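PDB 5AH5: leucine--trna ligase from Agrobacterium radiobacter, which probably catalyses the ATP-dependent attachment of leucine to tRNA(Leu), as a class I aminoacyl-tRNA synthetase. Local coordinates for residues A87-G92 against R419-G424; D78-P83 against F490-W495; N632-L637 against W727-C732. All blocks are in the same frame, centred on the assembly; numbering follows the deposited sequence. Where two conformers were deposited one is given.

Interaction 1: residues A87-G92 against R419-G424; sequences AARKFG and RQRYWG
R89 leaves its helix with CG anti to the backbone N (chi1 -159°) and then bends at chi3, while R421 bends early, at chi2, and the two guanidinium groups come together. The R89 group lies flat on that of R421. The group centres are 4.3 Å apart and the planes are 21° from parallel. The closest atoms are R89 NH2 and R421 NH1 at 3.3 Å, with R89 NH2 above the face of R421 and shifted toward its rim. Both atoms are donors, so this is stacking of like charges and not a hydrogen bond. R89 has two conformers; the stack described is that of one, so it is doubtful as a lasting feature.

Acids around R421 probably offset the charge. Its NH2 forms a salt bridge with E160. Its NH1 forms one with E85 and also bonds to N86 OD1. These partners probably fix the R421 plane. R89 is exposed and has two conformers, consistent with a less fixed group.

The contact joins the last turns of helix 82-91 to the loop between strands 415-419 and 425-432. Strand 162-164 touches R421, and helix 95-112 packs against A87, A88 and W423.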
loop_
_atom_site.group_PDB
_atom_site.type_symbol
_atom_site.label_atom_id
_atom_site.label_comp_id
_atom_site.label_asym_id
_atom_site.label_seq_id
_atom_site.Cartn_x
_atom_site.Cartn_y
_atom_site.Cartn_z
ATOM N N ALA B 87 -10.617 -20.364 -1.390
ATOM C CA ALA B 87 -10.733 -20.628 -2.826
ATOM C C ALA B 87 -10.519 -22.122 -3.099
ATOM O O ALA B 87 -11.150 -22.748 -3.998
ATOM C CB ALA B 87 -9.769 -19.795 -3.614
ATOM N N ALA B 88 -9.579 -22.704 -2.388
ATOM C CA ALA B 88 -9.363 -24.146 -2.511
ATOM C C ALA B 88 -10.608 -24.900 -2.031
ATOM O O ALA B 88 -11.011 -25.769 -2.706
ATOM C CB ALA B 88 -8.127 -24.600 -1.769
ATOM N N ARG B 89 -11.251 -24.497 -0.953
ATOM C CA ARG B 89 -12.461 -25.188 -0.501
ATOM C C ARG B 89 -13.561 -25.102 -1.575
ATOM O O ARG B 89 -14.164 -26.083 -1.923
ATOM C CB ARG B 89 -12.934 -24.567 0.819
ATOM C CG ARG B 89 -13.845 -25.408 1.701
ATOM C CD ARG B 89 -14.176 -24.657 3.000
ATOM N NE ARG B 89 -13.018 -24.539 3.899
ATOM C CZ ARG B 89 -13.065 -24.155 5.181
ATOM N NH1 ARG B 89 -14.217 -23.843 5.784
ATOM N NH2 ARG B 89 -11.941 -24.097 5.875
ATOM N N LYS B 90 -13.772 -23.905 -2.121
ATOM C CA LYS B 90 -14.820 -23.715 -3.087
ATOM C C LYS B 90 -14.540 -24.565 -4.306
ATOM O O LYS B 90 -15.449 -25.096 -4.913
ATOM C CB LYS B 90 -14.940 -22.205 -3.388
ATOM C CG LYS B 90 -15.983 -21.855 -4.428
ATOM C CD LYS B 90 -15.931 -20.374 -4.878
ATOM C CE LYS B 90 -17.193 -20.010 -5.686
ATOM N NZ LYS B 90 -17.058 -18.728 -6.432
ATOM N N PHE B 91 -13.274 -24.729 -4.719
ATOM C CA PHE B 91 -13.035 -25.570 -5.896
ATOM C C PHE B 91 -13.172 -27.137 -5.567
ATOM O O PHE B 91 -13.524 -27.932 -6.424
ATOM C CB PHE B 91 -11.676 -25.254 -6.454
ATOM C CG PHE B 91 -11.420 -25.899 -7.767
ATOM C CD1 PHE B 91 -10.864 -27.153 -7.837
ATOM C CD2 PHE B 91 -11.740 -25.254 -8.940
ATOM C CE1 PHE B 91 -10.672 -27.778 -9.052
ATOM C CE2 PHE B 91 -11.541 -25.865 -10.144
ATOM C CZ PHE B 91 -11.005 -27.119 -10.196
ATOM N N GLY B 92 -12.799 -27.518 -4.362
ATOM C CA GLY B 92 -12.764 -28.929 -3.899
ATOM C C GLY B 92 -11.374 -29.567 -3.790
ATOM O O GLY B 92 -11.295 -30.774 -3.699
ATOM N N ARG B 419 -5.917 -18.124 14.620
ATOM C CA ARG B 419 -7.024 -18.473 13.770
ATOM C C ARG B 419 -7.323 -19.967 13.942
ATOM O O ARG B 419 -6.403 -20.769 13.935
ATOM C CB ARG B 419 -6.657 -18.144 12.312
ATOM C CG ARG B 419 -6.310 -16.664 12.154
ATOM C CD ARG B 419 -7.555 -15.812 12.298
ATOM N NE ARG B 419 -7.214 -14.403 12.114
ATOM C CZ ARG B 419 -6.954 -13.569 13.086
ATOM N NH1 ARG B 419 -7.037 -13.951 14.364
ATOM N NH2 ARG B 419 -6.616 -12.315 12.785
ATOM N N GLN B 420 -8.597 -20.334 14.013
ATOM C CA GLN B 420 -9.003 -21.768 14.182
ATOM C C GLN B 420 -9.154 -22.336 12.824
ATOM O O GLN B 420 -10.218 -22.798 12.392
ATOM C CB GLN B 420 -10.274 -21.953 15.040
ATOM C CG GLN B 420 -10.147 -21.386 16.489
ATOM C CD GLN B 420 -9.934 -19.837 16.523
ATOM O OE1 GLN B 420 -10.684 -19.142 15.887
ATOM N NE2 GLN B 420 -8.915 -19.329 17.224
ATOM N N ARG B 421 -8.031 -22.372 12.140
ATOM C CA ARG B 421 -7.993 -22.769 10.731
ATOM C C ARG B 421 -6.778 -23.639 10.462
ATOM O O ARG B 421 -5.791 -23.466 11.100
ATOM C CB ARG B 421 -7.871 -21.474 9.928
ATOM C CG ARG B 421 -9.194 -20.776 9.830
ATOM C CD ARG B 421 -9.729 -21.362 8.563
ATOM N NE ARG B 421 -11.017 -20.925 8.400
ATOM C CZ ARG B 421 -11.596 -20.695 7.225
ATOM N NH1 ARG B 421 -11.029 -20.945 6.042
ATOM N NH2 ARG B 421 -12.800 -20.247 7.293
ATOM N N TYR B 422 -6.906 -24.537 9.504
ATOM C CA TYR B 422 -5.846 -25.388 9.029
ATOM C C TYR B 422 -4.735 -24.621 8.231
ATOM O O TYR B 422 -3.528 -24.790 8.500
ATOM C CB TYR B 422 -6.433 -26.453 8.106
ATOM C CG TYR B 422 -5.422 -27.342 7.406
ATOM C CD1 TYR B 422 -4.737 -28.376 8.078
ATOM C CD2 TYR B 422 -5.189 -27.218 6.063
ATOM C CE1 TYR B 422 -3.823 -29.197 7.404
ATOM C CE2 TYR B 422 -4.252 -27.976 5.417
ATOM C CZ TYR B 422 -3.585 -29.009 6.101
ATOM O OH TYR B 422 -2.673 -29.789 5.413
ATOM N N TRP B 423 -5.147 -23.779 7.274
ATOM C CA TRP B 423 -4.236 -23.349 6.222
ATOM C C TRP B 423 -3.613 -22.035 6.632
ATOM O O TRP B 423 -4.063 -20.935 6.221
ATOM C CB TRP B 423 -4.930 -23.338 4.872
ATOM C CG TRP B 423 -3.987 -23.071 3.762
ATOM C CD1 TRP B 423 -3.968 -21.928 2.966
ATOM C CD2 TRP B 423 -2.897 -23.899 3.310
ATOM N NE1 TRP B 423 -2.962 -22.035 2.060
ATOM C CE2 TRP B 423 -2.268 -23.210 2.262
ATOM C CE3 TRP B 423 -2.359 -25.156 3.724
ATOM C CZ2 TRP B 423 -1.169 -23.739 1.563
ATOM C CZ3 TRP B 423 -1.255 -25.684 3.044
ATOM C CH2 TRP B 423 -0.649 -24.964 1.991
ATOM N N GLY B 424 -2.645 -22.164 7.537
ATOM C CA GLY B 424 -1.800 -21.025 7.983
ATOM C C GLY B 424 -0.597 -21.542 8.726
ATOM O O GLY B 424 -0.419 -22.778 8.955
#

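Interaction 2: residues D78-P83 against F490-W495; sequences DSFGLP and FVDSSW. With LSS (5'-O-(L-leucylsulfamoyl)adenosine), chain I.
D78 touches S493 directly, with OD2 packed 3.7 Å from S493 CB, and the two carboxylate oxygens of D78 do different work. CG is anti to the backbone N (chi1 -154°). This carries the carboxylate to the amino group of the leucyl moiety of LSS, where N4 donates to OD2 at 2.6 Å. D78 OD2 also accepts from water 1 at 2.7 Å. That water bonds to S493 OG at 2.6 Å, so a water bridge adds to the direct packing. S493 OG sits between its backbone N and carbonyl carbon (chi1 60°), and it packs against the leucyl methyl C10 of LSS at 3.7 Å. The F490 ring adds a loose contact with the same methyl, and water 1 lies above one face of that ring, toward its rim.

A second water links D78, F80 and D492. Water 2 accepts from F80 N. It donates to D78 OD1 (2.6 Å) and D492 OD2 (2.7 Å), though with other atoms counted it has more acceptors in reach than protons. D492 OD2 touches F80 CB at 3.3 Å and sits at the ring edge, in its plane, with the carboxylate turned 68° from the ring. Q134 holds the other oxygen, OD1.

The site belongs to the leucine pocket of the class I catalytic core. It joins the turn leading into helix 82-91 to the end of helix 489-492. Helix 533-546 touches S493, helix 128-143 packs on F80, and strand 415-419 lies against V491.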
loop_
_atom_site.group_PDB
_atom_site.type_symbol
_atom_site.label_atom_id
_atom_site.label_comp_id
_atom_site.label_asym_id
_atom_site.label_seq_id
_atom_site.Cartn_x
_atom_site.Cartn_y
_atom_site.Cartn_z
ATOM N N ASP B 78 1.527 -14.610 -1.532
ATOM C CA ASP B 78 0.795 -14.520 -0.249
ATOM C C ASP B 78 -0.176 -15.751 -0.233
ATOM O O ASP B 78 -1.311 -15.670 -0.652
ATOM C CB ASP B 78 0.094 -13.179 -0.177
ATOM C CG ASP B 78 -0.164 -12.683 1.230
ATOM O OD1 ASP B 78 0.164 -13.374 2.201
ATOM O OD2 ASP B 78 -0.685 -11.525 1.366
ATOM N N SER B 79 0.301 -16.902 0.284
ATOM C CA SER B 79 -0.303 -18.128 0.009
ATOM C C SER B 79 -0.959 -18.858 1.192
ATOM O O SER B 79 -1.435 -19.939 0.980
ATOM C CB SER B 79 0.714 -18.995 -0.766
ATOM O OG SER B 79 1.981 -18.921 -0.214
ATOM N N PHE B 80 -0.977 -18.286 2.401
ATOM C CA PHE B 80 -1.635 -18.848 3.554
ATOM C C PHE B 80 -2.900 -18.036 3.926
ATOM O O PHE B 80 -3.137 -16.908 3.435
ATOM C CB PHE B 80 -0.708 -18.845 4.793
ATOM C CG PHE B 80 0.056 -20.181 5.068
ATOM C CD1 PHE B 80 -0.478 -21.435 4.791
ATOM C CD2 PHE B 80 1.279 -20.135 5.726
ATOM C CE1 PHE B 80 0.222 -22.609 5.081
ATOM C CE2 PHE B 80 1.951 -21.301 6.067
ATOM C CZ PHE B 80 1.443 -22.533 5.742
ATOM N N GLY B 81 -3.702 -18.656 4.781
ATOM C CA GLY B 81 -4.871 -18.071 5.349
ATOM C C GLY B 81 -6.080 -18.085 4.458
ATOM O O GLY B 81 -6.149 -18.774 3.462
ATOM N N LEU B 82 -7.019 -17.233 4.808
ATOM C CA LEU B 82 -8.354 -17.337 4.308
ATOM C C LEU B 82 -8.499 -17.311 2.840
ATOM O O LEU B 82 -9.246 -18.126 2.321
ATOM C CB LEU B 82 -9.240 -16.317 4.974
ATOM C CG LEU B 82 -9.349 -16.446 6.462
ATOM C CD1 LEU B 82 -10.351 -15.405 6.948
ATOM C CD2 LEU B 82 -9.832 -17.847 6.850
ATOM N N PRO B 83 -7.731 -16.426 2.115
ATOM C CA PRO B 83 -8.027 -16.339 0.712
ATOM C C PRO B 83 -7.704 -17.531 -0.122
ATOM O O PRO B 83 -8.543 -17.985 -0.951
ATOM C CB PRO B 83 -7.278 -15.055 0.245
ATOM C CG PRO B 83 -7.188 -14.232 1.466
ATOM C CD PRO B 83 -6.997 -15.238 2.591
ATOM N N PHE B 490 -2.117 -11.953 7.705
ATOM C CA PHE B 490 -1.476 -10.661 7.864
ATOM C C PHE B 490 -0.221 -10.660 8.728
ATOM O O PHE B 490 0.584 -9.696 8.674
ATOM C CB PHE B 490 -2.472 -9.581 8.286
ATOM C CG PHE B 490 -3.467 -9.275 7.211
ATOM C CD1 PHE B 490 -3.098 -8.455 6.125
ATOM C CD2 PHE B 490 -4.764 -9.764 7.269
ATOM C CE1 PHE B 490 -4.025 -8.113 5.168
ATOM C CE2 PHE B 490 -5.683 -9.477 6.274
ATOM C CZ PHE B 490 -5.301 -8.653 5.206
ATOM N N VAL B 491 0.024 -11.764 9.427
ATOM C CA VAL B 491 1.333 -11.957 10.072
ATOM C C VAL B 491 2.329 -12.214 8.975
ATOM O O VAL B 491 3.324 -11.551 8.950
ATOM C CB VAL B 491 1.372 -13.109 11.159
ATOM C CG1 VAL B 491 2.764 -13.224 11.801
ATOM C CG2 VAL B 491 0.383 -12.785 12.266
ATOM N N ASP B 492 2.042 -13.120 8.033
ATOM C CA ASP B 492 2.978 -13.433 6.976
ATOM C C ASP B 492 3.394 -12.126 6.223
ATOM O O ASP B 492 4.561 -11.856 5.967
ATOM C CB ASP B 492 2.377 -14.343 5.931
ATOM C CG ASP B 492 1.758 -15.685 6.497
ATOM O OD1 ASP B 492 1.577 -15.890 7.721
ATOM O OD2 ASP B 492 1.392 -16.485 5.633
ATOM N N SER B 493 2.393 -11.367 5.833
ATOM C CA SER B 493 2.588 -10.255 4.969
ATOM C C SER B 493 3.050 -9.015 5.723
ATOM O O SER B 493 3.270 -8.030 5.094
ATOM C CB SER B 493 1.291 -10.014 4.158
ATOM O OG SER B 493 0.172 -9.747 4.971
ATOM N N SER B 494 3.192 -9.058 7.066
ATOM C CA SER B 494 3.646 -7.930 7.791
ATOM C C SER B 494 5.160 -7.655 7.697
ATOM O O SER B 494 5.588 -6.573 8.088
ATOM C CB SER B 494 3.236 -8.018 9.260
ATOM O OG SER B 494 3.970 -9.028 9.944
ATOM N N TRP B 495 5.939 -8.625 7.232
ATOM C CA TRP B 495 7.390 -8.550 7.180
ATOM C C TRP B 495 7.989 -9.204 5.924
ATOM O O TRP B 495 9.194 -9.250 5.772
ATOM C CB TRP B 495 7.953 -9.186 8.424
ATOM C CG TRP B 495 7.896 -10.712 8.410
ATOM C CD1 TRP B 495 6.806 -11.465 8.662
ATOM C CD2 TRP B 495 8.944 -11.637 8.078
ATOM N NE1 TRP B 495 7.094 -12.814 8.530
ATOM C CE2 TRP B 495 8.400 -12.942 8.166
ATOM C CE3 TRP B 495 10.290 -11.505 7.760
ATOM C CZ2 TRP B 495 9.147 -14.066 7.912
ATOM C CZ3 TRP B 495 11.018 -12.586 7.503
ATOM C CH2 TRP B 495 10.458 -13.890 7.606
HETATM C C1 LSS I . -3.457 -8.786 -1.643
HETATM N N1 LSS I . -7.588 -3.131 -9.815
HETATM O O1 LSS I . -4.195 -7.834 -1.520
HETATM S S1 LSS I . -4.400 -9.372 -3.843
HETATM C C2 LSS I . -6.442 -2.641 -9.347
HETATM N N2 LSS I . -3.472 -9.588 -2.692
HETATM O O2 LSS I . -4.850 -3.716 -4.798
HETATM N N3 LSS I . -5.652 -3.315 -8.482
HETATM O O3 LSS I . -2.132 -4.098 -4.525
HETATM C C4 LSS I . -6.043 -4.548 -8.081
HETATM N N4 LSS I . -1.898 -10.471 -0.656
HETATM O O4 LSS I . -3.307 -6.271 -6.711
HETATM C C5 LSS I . -7.271 -5.072 -8.468
HETATM O O5 LSS I . -4.025 -7.974 -4.517
HETATM C C6 LSS I . -8.062 -4.334 -9.331
HETATM N N6 LSS I . -9.234 -4.869 -9.760
HETATM C C7 LSS I . -0.466 -8.133 0.822
HETATM N N7 LSS I . -7.411 -6.284 -7.870
HETATM C C8 LSS I . -6.321 -6.491 -7.080
HETATM C C9 LSS I . -1.440 -8.022 -0.354
HETATM N N9 LSS I . -5.481 -5.435 -7.244
HETATM C CA LSS I . -2.505 -9.120 -0.531
HETATM C C10 LSS I . -1.238 -7.900 2.130
HETATM C C11 LSS I . 0.714 -7.128 0.575
HETATM O O1A LSS I . -5.847 -9.266 -3.610
HETATM C C21 LSS I . -4.219 -5.195 -6.574
HETATM C C22 LSS I . -4.389 -5.000 -5.108
HETATM C C23 LSS I . -2.985 -5.276 -4.564
HETATM C C24 LSS I . -2.500 -6.319 -5.550
HETATM C C25 LSS I . -2.725 -7.749 -5.055
HETATM O O2A LSS I . -4.166 -10.313 -4.917
HETATM O O HOH W 1 -1.691 -11.250 3.865
HETATM O O HOH W 2 -0.055 -15.603 3.568
#

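Interaction 3: residues N632-L637 against W727-C732; sequences NNLDRL and WALSGC
L634 and L729 meet at about a right angle, one side chain laid across the other. L634 CD1 does the touching. It approaches L729 CG at 3.9 Å and also rests on the carbonyl, 3.7 Å from L729 O. Both leucines hold CG anti to the backbone N (chi1 -160° for L634, -177° for L729), which swings their branched ends toward each other although their CB atoms do not point straight across.

One turn further on, L637 points directly at the other segment. Both methyls rest on S730 CB from the same side: CD1 is 4.0 Å away and CD2 is 4.2 Å away. The serine thus offers its carbon to the leucine and turns its hydroxyl back on its own helix. S730 OG donates to W727 O at 2.8 Å. C732 N reaches the same oxygen from the opposite face of the carbonyl plane. The bonds C732 N to W727 O and G731 N to A728 O make the Schellman motif that ends the helix at G731. C732 SG then sits over the centre of the W727 ring, 3.6 Å above its plane.

The side-chain packing is mainly between carbon atoms, and the backbone edges are tied by R709 of helix 701-715, whose NH2 bonds to both L637 O and S730 O. The contact joins the start of helix 634-639 to the end of helix 720-729, in the anticodon-binding domain. F630 of helix 617-632 touches both L637 and S730.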
loop_
_atom_site.group_PDB
_atom_site.type_symbol
_atom_site.label_atom_id
_atom_site.label_comp_id
_atom_site.label_asym_id
_atom_site.label_seq_id
_atom_site.Cartn_x
_atom_site.Cartn_y
_atom_site.Cartn_z
ATOM N N ASN B 632 9.846 2.274 -42.557
ATOM C CA ASN B 632 9.976 3.314 -43.570
ATOM C C ASN B 632 11.407 3.893 -43.676
ATOM O O ASN B 632 11.798 4.300 -44.765
ATOM C CB ASN B 632 8.984 4.442 -43.318
ATOM C CG ASN B 632 7.533 4.026 -43.591
ATOM O OD1 ASN B 632 7.246 2.906 -44.055
ATOM N ND2 ASN B 632 6.620 4.908 -43.255
ATOM N N ASN B 633 12.182 3.888 -42.576
ATOM C CA ASN B 633 13.482 4.585 -42.485
ATOM C C ASN B 633 14.697 3.703 -42.300
ATOM O O ASN B 633 15.766 4.142 -41.867
ATOM C CB ASN B 633 13.376 5.624 -41.377
ATOM C CG ASN B 633 12.436 6.729 -41.759
ATOM O OD1 ASN B 633 12.691 7.400 -42.734
ATOM N ND2 ASN B 633 11.348 6.913 -41.024
ATOM N N LEU B 634 14.544 2.470 -42.741
ATOM C CA LEU B 634 15.461 1.421 -42.451
ATOM C C LEU B 634 16.804 1.651 -43.169
ATOM O O LEU B 634 17.876 1.338 -42.623
ATOM C CB LEU B 634 14.779 0.112 -42.842
ATOM C CG LEU B 634 15.226 -1.223 -42.294
ATOM C CD1 LEU B 634 15.247 -1.230 -40.759
ATOM C CD2 LEU B 634 14.269 -2.275 -42.851
ATOM N N ASP B 635 16.749 2.216 -44.376
ATOM C CA ASP B 635 17.952 2.702 -45.099
ATOM C C ASP B 635 18.793 3.644 -44.262
ATOM O O ASP B 635 19.983 3.446 -44.064
ATOM C CB ASP B 635 17.524 3.433 -46.385
ATOM C CG ASP B 635 17.105 2.472 -47.500
ATOM O OD1 ASP B 635 17.386 1.256 -47.390
ATOM O OD2 ASP B 635 16.506 2.936 -48.498
ATOM N N ARG B 636 18.136 4.639 -43.712
ATOM C CA ARG B 636 18.797 5.621 -42.879
ATOM C C ARG B 636 19.335 5.010 -41.585
ATOM O O ARG B 636 20.481 5.297 -41.160
ATOM C CB ARG B 636 17.847 6.771 -42.598
ATOM C CG ARG B 636 17.336 7.424 -43.880
ATOM C CD ARG B 636 16.625 8.717 -43.582
ATOM N NE ARG B 636 16.028 9.309 -44.779
ATOM C CZ ARG B 636 15.722 10.602 -44.925
ATOM N NH1 ARG B 636 15.985 11.492 -43.956
ATOM N NH2 ARG B 636 15.153 11.017 -46.063
ATOM N N LEU B 637 18.552 4.109 -40.996
ATOM C CA LEU B 637 18.992 3.437 -39.773
ATOM C C LEU B 637 20.227 2.605 -39.975
ATOM O O LEU B 637 21.152 2.646 -39.174
ATOM C CB LEU B 637 17.875 2.564 -39.183
ATOM C CG LEU B 637 16.809 3.428 -38.528
ATOM C CD1 LEU B 637 15.587 2.570 -38.234
ATOM C CD2 LEU B 637 17.360 4.037 -37.249
ATOM N N TRP B 727 14.865 -1.949 -32.046
ATOM C CA TRP B 727 16.315 -1.811 -31.803
ATOM C C TRP B 727 17.149 -2.769 -32.623
ATOM O O TRP B 727 18.096 -2.322 -33.335
ATOM C CB TRP B 727 16.592 -2.001 -30.326
ATOM C CG TRP B 727 17.967 -1.753 -29.793
ATOM C CD1 TRP B 727 18.835 -2.697 -29.355
ATOM C CD2 TRP B 727 18.549 -0.511 -29.480
ATOM N NE1 TRP B 727 19.945 -2.129 -28.827
ATOM C CE2 TRP B 727 19.786 -0.776 -28.850
ATOM C CE3 TRP B 727 18.157 0.815 -29.673
ATOM C CZ2 TRP B 727 20.667 0.246 -28.457
ATOM C CZ3 TRP B 727 18.983 1.819 -29.240
ATOM C CH2 TRP B 727 20.244 1.544 -28.663
ATOM N N ALA B 728 16.789 -4.058 -32.567
ATOM C CA ALA B 728 17.476 -5.076 -33.369
ATOM C C ALA B 728 17.296 -4.891 -34.858
ATOM O O ALA B 728 18.253 -5.051 -35.624
ATOM C CB ALA B 728 17.042 -6.497 -33.000
ATOM N N LEU B 729 16.063 -4.625 -35.278
ATOM C CA LEU B 729 15.797 -4.362 -36.677
ATOM C C LEU B 729 16.669 -3.169 -37.217
ATOM O O LEU B 729 17.186 -3.205 -38.320
ATOM C CB LEU B 729 14.335 -4.084 -36.865
ATOM C CG LEU B 729 13.850 -3.846 -38.284
ATOM C CD1 LEU B 729 13.853 -5.152 -39.088
ATOM C CD2 LEU B 729 12.462 -3.198 -38.220
ATOM N N SER B 730 16.874 -2.172 -36.390
ATOM C CA SER B 730 17.705 -1.042 -36.779
ATOM C C SER B 730 19.225 -1.361 -36.859
ATOM O O SER B 730 19.987 -0.457 -37.185
ATOM C CB SER B 730 17.496 0.102 -35.793
ATOM O OG SER B 730 18.406 0.047 -34.728
ATOM N N GLY B 731 19.649 -2.589 -36.502
ATOM C CA GLY B 731 21.025 -2.999 -36.570
ATOM C C GLY B 731 21.802 -3.018 -35.270
ATOM O O GLY B 731 22.956 -3.378 -35.276
ATOM N N CYS B 732 21.222 -2.640 -34.141
ATOM C CA CYS B 732 21.945 -2.787 -32.862
ATOM C C CYS B 732 22.069 -4.278 -32.445
ATOM O O CYS B 732 21.231 -5.119 -32.796
ATOM C CB CYS B 732 21.308 -1.926 -31.792
ATOM S SG CYS B 732 21.119 -0.193 -32.281
#

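Interactions 1 and 2 are neighbours, with centres 13 Å apart, and both use helix 82-91. They touch directly. W423 O lies 2.7 Å from G81 N and W423 NE1 lies 2.8 Å from S79 O, both probable hydrogen bonds. G424 CA also packs on F80 CD1 at 3.5 Å. Along the chain, interaction 1 is nested inside the loop closed by interaction 2. Of the three, interaction 2 contributes residues to the LSS pocket, and interaction 1 uses a later part of the same helix. Interaction 3 stands apart, about 49 Å from interaction 2 and 55 Å from interaction 1 between centres. It lies about 7 Å from the bound nucleic acid at the nearest atoms.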